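Local structure of uncharacterized protein (Bacteroides eggerthii DSM 20697, 4ECO) at residues Phe525-Thr530 with Leu555-Glu560; Gly542-Arg547 with Gln570-Ser575. The protein is of unknown function but, as a leucine-rich repeat protein, probably binds other proteins through its long curved solenoid. One frame throughout, in Å; residues are numbered along the deposited sequence.

Interaction 1: residues Phe525-Thr530 with Leu555-Glu560; sequences FSKFPT and LREWPE
Pro559 sets its CB-CG-CD edge over one face of the Phe528 ring, and this is the tight heart of the contact. Pro559 CB sits over the middle of that ring face, 3.5 Å from the centroid and only 8° off the normal, a clear CH-pi arrangement. Neighbouring Pro559 CD lies 3.5 Å from Phe528 CE2, so the proline covers much of that face. Phe528 reaches it because CG stands roughly anti to the backbone N (chi1 -155°), which swings the ring across to the next turn of chain. Leu555 closes in obliquely, its CD2 methyl 4.0 Å from Phe528 CD2, while Phe541 and Ile543 continue the hydrophobic cluster inward. Beside this apolar patch runs a single polar link: Phe528 N donates to Glu557 OE1 at 2.8 Å, with the oxygen met from above the carboxylate plane. The extended Glu557 chain brings its carboxylate alongside the Phe528 backbone, where Glu557 CD lies 3.6 Å from Phe528 CB. Farther out the fit slackens. Lys527 runs beside Glu557 and touches it through CG, but Lys527 NZ remains 6.1 Å from Glu557 OE1, so the opposite charges make no salt bridge. Ser526, though exposed, lays its backbone O near Leu555 CD1, and Phe525 O turns to Thr554 OG1 instead of bonding Leu555 N. A buried aromatic followed by proline, as in Phe528-Pro529 and again in Trp558-Pro559, fits the Leu-Pro step of the consensus repeat, and its packing against the next copy is characteristic of adjacent coils in a leucine-rich repeat solenoid.

Interaction 2: residues Gly542-Arg547 with Gln570-Ser575; sequences GIRNQR and QLQIGS
Gly542 and Gln572 form a parallel beta bridge, one rung of the strand ladder on the inner, concave side of a leucine-rich repeat solenoid. Just past it Ile543 N donates to Gln572 O at 2.8 Å, with an N-H...O angle of 157°. The next link skips a residue: Asn545 N reaches Gly574 O at 3.2 Å. The two isoleucines lie side by side on the core side, Ile543 CG2 meeting Ile573 CG1 at 3.7 Å. Their carbonyls share one donor group, since Asn576 ND2 bonds both Ile543 O and Ile573 O while Asn576 OD1 accepts from Gln546 N, the asparagine-ladder scheme of this family. Gln546 occupies the corresponding place one repeat earlier, and its NE2 serves Leu520 O as well as Arg544 O, the latter from above the carbonyl plane. At the far end Arg547 bends back at chi2 (-70°), bringing its guanidinium edge to the Ser575 backbone. Arg547 NH1 also holds Gln546 O, at 2.7 Å, thus tying both segments to one group. With a leucine in place of Arg547, Ser575 O would probably be left without either guanidinium donor and the link from Gln546 O to the next repeat would be lost. Ser575 OG has its main polar partner in Asp596, and Arg547 NH2 adds only a weak bond to it. Ser575 O is gripped more firmly: Arg547 NH1 and Arg547 NH2 both reach this one oxygen at 3.0 Å, from the same face of its carbonyl plane.

In the fold
The two contacts join the same pair of successive repeats at different points of their coils. Interaction 2 belongs to the strand side and the turn just after it, is buried, and relies on backbone carbonyls met by amides, an asparagine and an arginine. Interaction 1 lies farther along each coil, where buried apolar side chains give way to charged, more exposed ones and one backbone N-H is held by a carboxylate. Their centres are 10 Å apart, and they merge in the solenoid interior: Ile543 packs on Phe528 and Pro529, Leu571 meets Trp558, and Gln546 OE1 probably accepts a hydrogen bond from Phe525 N.

Interaction 1: residues Phe525-Thr530 with Leu555-Glu560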
loop_
_atom_site.group_PDB
_atom_site.type_symbol
_atom_site.label_atom_id
_atom_site.label_comp_id
_atom_site.label_asym_id
_atom_site.label_seq_id
_atom_site.Cartn_x
_atom_site.Cartn_y
_atom_site.Cartn_z
ATOM N N PHE A 525 -8.838 27.727 -20.845
ATOM C CA PHE A 525 -10.135 28.256 -21.258
ATOM C C PHE A 525 -10.123 29.762 -21.326
ATOM O O PHE A 525 -9.685 30.413 -20.371
ATOM C CB PHE A 525 -11.256 27.813 -20.281
ATOM C CG PHE A 525 -11.569 26.341 -20.349
ATOM C CD1 PHE A 525 -12.414 25.835 -21.342
ATOM C CD2 PHE A 525 -10.992 25.450 -19.449
ATOM C CE1 PHE A 525 -12.680 24.460 -21.428
ATOM C CE2 PHE A 525 -11.245 24.080 -19.542
ATOM C CZ PHE A 525 -12.090 23.593 -20.523
ATOM N N SER A 526 -10.623 30.306 -22.445
ATOM C CA SER A 526 -10.835 31.746 -22.651
ATOM C C SER A 526 -12.350 32.009 -22.702
ATOM O O SER A 526 -12.812 33.094 -22.303
ATOM C CB SER A 526 -10.127 32.237 -23.900
ATOM O OG SER A 526 -10.367 31.314 -24.944
ATOM N N LYS A 527 -13.106 30.966 -23.149
ATOM C CA LYS A 527 -14.565 30.864 -23.196
ATOM C C LYS A 527 -14.989 29.890 -22.129
ATOM O O LYS A 527 -14.544 28.735 -22.153
ATOM C CB LYS A 527 -15.065 30.414 -24.588
ATOM C CG LYS A 527 -16.598 30.500 -24.742
ATOM C CD LYS A 527 -17.185 29.447 -25.679
ATOM C CE LYS A 527 -17.153 29.817 -27.160
ATOM N NZ LYS A 527 -18.167 30.856 -27.522
ATOM N N PHE A 528 -15.851 30.328 -21.205
ATOM C CA PHE A 528 -16.270 29.515 -20.076
ATOM C C PHE A 528 -16.963 28.186 -20.490
ATOM O O PHE A 528 -17.987 28.208 -21.177
ATOM C CB PHE A 528 -17.204 30.296 -19.139
ATOM C CG PHE A 528 -17.170 29.751 -17.724
ATOM C CD1 PHE A 528 -17.869 28.594 -17.388
ATOM C CD2 PHE A 528 -16.392 30.362 -16.746
ATOM C CE1 PHE A 528 -17.784 28.062 -16.104
ATOM C CE2 PHE A 528 -16.314 29.834 -15.471
ATOM C CZ PHE A 528 -17.023 28.700 -15.153
ATOM N N PRO A 529 -16.438 27.022 -20.017
ATOM C CA PRO A 529 -17.115 25.744 -20.302
ATOM C C PRO A 529 -18.349 25.615 -19.401
ATOM O O PRO A 529 -18.276 25.135 -18.264
ATOM C CB PRO A 529 -16.037 24.695 -20.008
ATOM C CG PRO A 529 -15.166 25.332 -18.980
ATOM C CD PRO A 529 -15.243 26.823 -19.163
ATOM N N THR A 530 -19.476 26.120 -19.895
ATOM C CA THR A 530 -20.708 26.145 -19.122
ATOM C C THR A 530 -21.402 24.772 -19.084
ATOM O O THR A 530 -22.254 24.566 -18.223
ATOM C CB THR A 530 -21.664 27.219 -19.697
ATOM O OG1 THR A 530 -21.883 26.970 -21.088
ATOM C CG2 THR A 530 -21.137 28.646 -19.522
ATOM N N LEU A 555 -9.129 33.487 -19.011
ATOM C CA LEU A 555 -10.530 33.565 -18.588
ATOM C C LEU A 555 -10.906 34.935 -18.031
ATOM O O LEU A 555 -10.529 35.311 -16.918
ATOM C CB LEU A 555 -10.888 32.478 -17.582
ATOM C CG LEU A 555 -12.376 32.250 -17.326
ATOM C CD1 LEU A 555 -13.099 31.764 -18.582
ATOM C CD2 LEU A 555 -12.573 31.276 -16.182
ATOM N N ARG A 556 -11.709 35.652 -18.833
ATOM C CA ARG A 556 -12.203 36.991 -18.537
ATOM C C ARG A 556 -13.738 36.967 -18.332
ATOM O O ARG A 556 -14.289 37.900 -17.730
ATOM C CB ARG A 556 -11.797 37.966 -19.671
ATOM C CG ARG A 556 -10.271 38.145 -19.765
ATOM C CD ARG A 556 -9.786 38.802 -21.032
ATOM N NE ARG A 556 -9.999 40.244 -20.987
ATOM C CZ ARG A 556 -10.031 41.031 -22.056
ATOM N NH1 ARG A 556 -9.879 40.518 -23.271
ATOM N NH2 ARG A 556 -10.242 42.335 -21.923
ATOM N N GLU A 557 -14.395 35.850 -18.769
ATOM C CA GLU A 557 -15.838 35.606 -18.757
ATOM C C GLU A 557 -16.333 34.945 -17.449
ATOM O O GLU A 557 -15.918 33.837 -17.096
ATOM C CB GLU A 557 -16.211 34.697 -19.965
ATOM C CG GLU A 557 -17.683 34.318 -20.120
ATOM C CD GLU A 557 -18.009 33.176 -21.072
ATOM O OE1 GLU A 557 -17.116 32.789 -21.862
ATOM O OE2 GLU A 557 -19.156 32.663 -21.025
ATOM N N TRP A 558 -17.300 35.605 -16.784
ATOM C CA TRP A 558 -17.966 35.058 -15.605
ATOM C C TRP A 558 -19.097 34.141 -16.086
ATOM O O TRP A 558 -19.833 34.532 -16.995
ATOM C CB TRP A 558 -18.493 36.179 -14.685
ATOM C CG TRP A 558 -19.431 35.686 -13.611
ATOM C CD1 TRP A 558 -20.789 35.554 -13.701
ATOM C CD2 TRP A 558 -19.062 35.175 -12.318
ATOM N NE1 TRP A 558 -21.288 35.004 -12.545
ATOM C CE2 TRP A 558 -20.253 34.777 -11.671
ATOM C CE3 TRP A 558 -17.840 35.051 -11.626
ATOM C CZ2 TRP A 558 -20.259 34.271 -10.362
ATOM C CZ3 TRP A 558 -17.851 34.564 -10.325
ATOM C CH2 TRP A 558 -19.047 34.166 -9.714
ATOM N N PRO A 559 -19.286 32.947 -15.491
ATOM C CA PRO A 559 -20.389 32.078 -15.927
ATOM C C PRO A 559 -21.756 32.613 -15.456
ATOM O O PRO A 559 -22.285 32.181 -14.415
ATOM C CB PRO A 559 -20.041 30.744 -15.273
ATOM C CG PRO A 559 -19.348 31.142 -13.980
ATOM C CD PRO A 559 -18.521 32.335 -14.380
ATOM N N GLU A 560 -22.327 33.569 -16.220
ATOM C CA GLU A 560 -23.616 34.153 -15.858
ATOM C C GLU A 560 -24.673 33.067 -15.829
ATOM O O GLU A 560 -24.738 32.250 -16.747
ATOM C CB GLU A 560 -24.017 35.299 -16.789
ATOM C CG GLU A 560 -23.130 36.531 -16.683
ATOM C CD GLU A 560 -23.232 37.392 -15.436
ATOM O OE1 GLU A 560 -24.189 37.225 -14.635
ATOM O OE2 GLU A 560 -22.346 38.267 -15.288
#

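Interaction 2: residues Gly542-Arg547 with Gln570-Ser575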
loop_
_atom_site.group_PDB
_atom_site.type_symbol
_atom_site.label_atom_id
_atom_site.label_comp_id
_atom_site.label_asym_id
_atom_site.label_seq_id
_atom_site.Cartn_x
_atom_site.Cartn_y
_atom_site.Cartn_z
ATOM N N GLY A 542 -14.259 24.115 -10.240
ATOM C CA GLY A 542 -12.949 24.747 -10.173
ATOM C C GLY A 542 -12.469 25.151 -11.551
ATOM O O GLY A 542 -12.492 24.334 -12.483
ATOM N N ILE A 543 -12.081 26.431 -11.698
ATOM C CA ILE A 543 -11.610 26.969 -12.967
ATOM C C ILE A 543 -10.540 28.044 -12.657
ATOM O O ILE A 543 -10.397 29.030 -13.375
ATOM C CB ILE A 543 -12.791 27.462 -13.889
ATOM C CG1 ILE A 543 -12.383 27.634 -15.377
ATOM C CG2 ILE A 543 -13.655 28.631 -13.325
ATOM C CD1 ILE A 543 -13.009 26.679 -16.244
ATOM N N ARG A 544 -9.766 27.805 -11.586
ATOM C CA ARG A 544 -8.663 28.664 -11.161
ATOM C C ARG A 544 -7.513 28.675 -12.182
ATOM O O ARG A 544 -7.367 27.728 -12.962
ATOM C CB ARG A 544 -8.123 28.185 -9.811
ATOM C CG ARG A 544 -8.797 28.766 -8.571
ATOM C CD ARG A 544 -8.027 28.419 -7.291
ATOM N NE ARG A 544 -6.596 28.720 -7.427
ATOM C CZ ARG A 544 -6.024 29.873 -7.104
ATOM N NH1 ARG A 544 -6.741 30.849 -6.566
ATOM N NH2 ARG A 544 -4.731 30.053 -7.302
ATOM N N ASN A 545 -6.686 29.751 -12.135
ATOM C CA ASN A 545 -5.447 29.986 -12.902
ATOM C C ASN A 545 -5.502 29.540 -14.385
ATOM O O ASN A 545 -4.664 28.754 -14.835
ATOM C CB ASN A 545 -4.253 29.289 -12.224
ATOM C CG ASN A 545 -3.933 29.791 -10.843
ATOM O OD1 ASN A 545 -4.613 29.476 -9.870
ATOM N ND2 ASN A 545 -2.881 30.569 -10.720
ATOM N N GLN A 546 -6.427 30.098 -15.172
ATOM C CA GLN A 546 -6.482 29.783 -16.609
ATOM C C GLN A 546 -5.408 30.600 -17.350
ATOM O O GLN A 546 -5.384 31.827 -17.252
ATOM C CB GLN A 546 -7.875 30.032 -17.214
ATOM C CG GLN A 546 -8.991 29.218 -16.582
ATOM C CD GLN A 546 -8.765 27.743 -16.667
ATOM O OE1 GLN A 546 -8.845 27.146 -17.731
ATOM N NE2 GLN A 546 -8.519 27.125 -15.536
ATOM N N ARG A 547 -4.499 29.913 -18.041
ATOM C CA ARG A 547 -3.374 30.538 -18.754
ATOM C C ARG A 547 -3.129 29.929 -20.138
ATOM O O ARG A 547 -3.389 28.737 -20.331
ATOM C CB ARG A 547 -2.061 30.402 -17.949
ATOM C CG ARG A 547 -2.025 31.021 -16.556
ATOM C CD ARG A 547 -2.017 32.540 -16.503
ATOM N NE ARG A 547 -2.048 32.965 -15.107
ATOM C CZ ARG A 547 -3.157 33.050 -14.383
ATOM N NH1 ARG A 547 -4.339 32.817 -14.938
ATOM N NH2 ARG A 547 -3.096 33.404 -13.107
ATOM N N GLN A 570 -19.736 25.404 -3.875
ATOM C CA GLN A 570 -18.362 25.868 -3.921
ATOM C C GLN A 570 -17.934 26.191 -5.358
ATOM O O GLN A 570 -17.971 25.320 -6.235
ATOM C CB GLN A 570 -17.421 24.817 -3.286
ATOM C CG GLN A 570 -15.943 25.222 -3.275
ATOM C CD GLN A 570 -15.049 24.378 -2.408
ATOM O OE1 GLN A 570 -13.832 24.476 -2.496
ATOM N NE2 GLN A 570 -15.616 23.527 -1.558
ATOM N N LEU A 571 -17.479 27.438 -5.573
ATOM C CA LEU A 571 -16.971 27.910 -6.852
ATOM C C LEU A 571 -15.607 28.519 -6.675
ATOM O O LEU A 571 -15.452 29.500 -5.952
ATOM C CB LEU A 571 -17.912 28.917 -7.533
ATOM C CG LEU A 571 -17.359 29.598 -8.796
ATOM C CD1 LEU A 571 -17.138 28.600 -9.949
ATOM C CD2 LEU A 571 -18.249 30.737 -9.226
ATOM N N GLN A 572 -14.628 27.968 -7.395
ATOM C CA GLN A 572 -13.261 28.462 -7.393
ATOM C C GLN A 572 -12.950 29.044 -8.745
ATOM O O GLN A 572 -12.848 28.295 -9.710
ATOM C CB GLN A 572 -12.291 27.342 -7.041
ATOM C CG GLN A 572 -12.500 26.726 -5.672
ATOM C CD GLN A 572 -11.422 25.704 -5.386
ATOM O OE1 GLN A 572 -10.573 25.397 -6.229
ATOM N NE2 GLN A 572 -11.438 25.144 -4.187
ATOM N N ILE A 573 -12.833 30.379 -8.832
ATOM C CA ILE A 573 -12.564 31.095 -10.093
ATOM C C ILE A 573 -11.407 32.113 -9.890
ATOM O O ILE A 573 -11.193 32.995 -10.716
ATOM C CB ILE A 573 -13.886 31.757 -10.603
ATOM C CG1 ILE A 573 -13.817 32.129 -12.095
ATOM C CG2 ILE A 573 -14.417 32.886 -9.687
ATOM C CD1 ILE A 573 -15.168 32.308 -12.774
ATOM N N GLY A 574 -10.649 31.939 -8.817
ATOM C CA GLY A 574 -9.526 32.804 -8.505
ATOM C C GLY A 574 -8.367 32.732 -9.480
ATOM O O GLY A 574 -8.227 31.757 -10.225
ATOM N N SER A 575 -7.516 33.786 -9.461
ATOM C CA SER A 575 -6.298 33.962 -10.258
ATOM C C SER A 575 -6.623 33.860 -11.758
ATOM O O SER A 575 -6.031 33.075 -12.493
ATOM C CB SER A 575 -5.217 32.970 -9.834
ATOM O OG SER A 575 -3.943 33.367 -10.307
#